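Local structure of inositol 2-dehydrogenase (Sinorhizobium meliloti, 4HKT) at residues F121-R124 with H128-A131. The protein catalyses the NAD-dependent oxidation of myo-inositol to scyllo-inosose (2-keto-myo-inositol), the first step of myo-inositol degradation. Residues are numbered along the deposited sequence; the frame is centred on the assembly and turned at random.
Sequences FNRR and HFMA. With EDO (1,2-ethanediol), chain S.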
loop_
_atom_site.group_PDB
_atom_site.type_symbol
_atom_site.label_atom_id
_atom_site.label_comp_id
_atom_site.label_asym_id
_atom_site.label_seq_id
_atom_site.Cartn_x
_atom_site.Cartn_y
_atom_site.Cartn_z
ATOM N N PHE B 121 10.838 11.448 25.560
ATOM C CA PHE B 121 10.317 10.299 24.819
ATOM C C PHE B 121 9.545 10.919 23.664
ATOM O O PHE B 121 8.334 11.046 23.710
ATOM C CB PHE B 121 9.441 9.416 25.675
ATOM C CG PHE B 121 10.197 8.602 26.701
ATOM C CD1 PHE B 121 11.244 7.814 26.331
ATOM C CD2 PHE B 121 9.759 8.535 27.999
ATOM C CE1 PHE B 121 11.912 7.044 27.263
ATOM C CE2 PHE B 121 10.395 7.756 28.938
ATOM C CZ PHE B 121 11.492 7.017 28.576
ATOM N N ASN B 122 10.280 11.317 22.648
ATOM C CA ASN B 122 9.725 12.121 21.549
ATOM C C ASN B 122 8.689 11.386 20.723
ATOM O O ASN B 122 7.822 12.015 20.064
ATOM C CB ASN B 122 10.848 12.577 20.636
ATOM C CG ASN B 122 11.731 11.429 20.204
ATOM O OD1 ASN B 122 12.508 10.915 20.987
ATOM N ND2 ASN B 122 11.580 10.997 18.973
ATOM N N ARG B 123 8.739 10.055 20.764
ATOM C CA ARG B 123 7.813 9.257 19.980
ATOM C C ARG B 123 6.384 9.471 20.388
ATOM O O ARG B 123 5.490 9.337 19.571
ATOM C CB ARG B 123 8.204 7.778 19.971
ATOM C CG ARG B 123 9.568 7.582 19.357
ATOM C CD ARG B 123 9.987 6.127 19.374
ATOM N NE ARG B 123 11.428 6.027 19.176
ATOM C CZ ARG B 123 12.122 4.888 19.198
ATOM N NH1 ARG B 123 11.508 3.728 19.427
ATOM N NH2 ARG B 123 13.441 4.903 18.990
ATOM N N ARG B 124 6.158 9.868 21.618
ATOM C CA ARG B 124 4.822 10.191 22.040
ATOM C C ARG B 124 4.227 11.443 21.318
ATOM O O ARG B 124 3.026 11.665 21.414
ATOM C CB ARG B 124 4.793 10.453 23.527
ATOM C CG ARG B 124 4.994 9.271 24.431
ATOM C CD ARG B 124 4.718 9.727 25.828
ATOM N NE ARG B 124 4.902 8.648 26.761
ATOM C CZ ARG B 124 4.137 8.445 27.814
ATOM N NH1 ARG B 124 3.115 9.275 28.100
ATOM N NH2 ARG B 124 4.401 7.412 28.601
ATOM N N HIS B 128 1.911 10.521 13.673
ATOM C CA HIS B 128 1.357 9.201 13.344
ATOM C C HIS B 128 1.082 8.376 14.576
ATOM O O HIS B 128 -0.013 7.820 14.746
ATOM C CB HIS B 128 2.298 8.480 12.365
ATOM C CG HIS B 128 2.862 9.412 11.352
ATOM N ND1 HIS B 128 2.119 9.866 10.288
ATOM C CD2 HIS B 128 4.036 10.081 11.304
ATOM C CE1 HIS B 128 2.837 10.721 9.584
ATOM N NE2 HIS B 128 3.993 10.896 10.200
ATOM N N PHE B 129 2.053 8.320 15.485
ATOM C CA PHE B 129 1.819 7.604 16.722
ATOM C C PHE B 129 0.744 8.244 17.598
ATOM O O PHE B 129 -0.029 7.530 18.256
ATOM C CB PHE B 129 3.110 7.414 17.500
ATOM C CG PHE B 129 4.187 6.664 16.762
ATOM C CD1 PHE B 129 3.896 5.741 15.764
ATOM C CD2 PHE B 129 5.510 6.876 17.088
ATOM C CE1 PHE B 129 4.900 5.079 15.101
ATOM C CE2 PHE B 129 6.524 6.178 16.460
ATOM C CZ PHE B 129 6.214 5.264 15.471
HETATM N N MSE B 130 0.659 9.576 17.582
HETATM C CA MSE B 130 -0.373 10.294 18.374
HETATM C C MSE B 130 -1.742 9.947 17.874
HETATM O O MSE B 130 -2.679 9.744 18.664
HETATM C CB MSE B 130 -0.207 11.821 18.308
HETATM C CG MSE B 130 0.812 12.337 19.288
HETATM SE SE MSE B 130 0.991 14.315 19.145
HETATM C CE MSE B 130 -0.809 14.824 19.785
ATOM N N ALA B 131 -1.880 9.871 16.561
ATOM C CA ALA B 131 -3.150 9.521 15.936
ATOM C C ALA B 131 -3.549 8.060 16.229
ATOM O O ALA B 131 -4.735 7.735 16.332
ATOM C CB ALA B 131 -3.094 9.784 14.431
HETATM C C1 EDO S . 0.005 6.604 29.849
HETATM O O1 EDO S . -0.022 7.493 28.725
HETATM C C2 EDO S . 1.446 6.174 30.171
HETATM O O2 EDO S . 2.332 7.314 30.252
#
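At the link between the Rossmann sheet and the C-terminal domain, the 3-10 segment that begins at Asn122, just after strand 117-120, lays two successive carbonyls against the start of helix 127-137, touching Phe129 and Met130. Arg123 O lies at the edge of the Phe129 ring, in its plane, 3.5 Å from CD2, so the carbonyl faces the weakly positive rim of ring hydrogens. The aliphatic root of Arg123 adds to this, its CB 4.0 Å from Phe129 CD2. Phe129 CG is anti to its own carbonyl carbon (chi1 -59°), which brings the ring up to this segment. One residue on, Arg124 O makes a close van der Waals contact, 3.1 Å, with the CG methylene of Met130, a selenomethionine here, while SE stays 4.0 Å from the same oxygen. The 3-10 segment itself is pinned by Arg124 N bonding to Phe121 O at 3.2 Å. Its two arginine side chains then part: Arg123 runs towards helix 168-184, touching His175 and Met179, whereas the Arg124 chain leaves helix 127-137 behind, extended from CG to NE (chi2 -171°). At its end, O2 of a 1,2-ethanediol, probably from the crystallisation liquor, sits in the guanidinium plane, 2.6 Å from Arg124 NH2; the bond from NH1 is weak. Arg124 NH2 also forms a salt bridge with Asp178, tying this segment to helix 168-184. Asp126 OD2 accepts from Phe129 N at the beginning of the helix. Strand, 3-10 segment and helix together carry the chain from the Rossmann domain into the mixed-sheet domain of the two-domain Gfo/Idh/MocA fold.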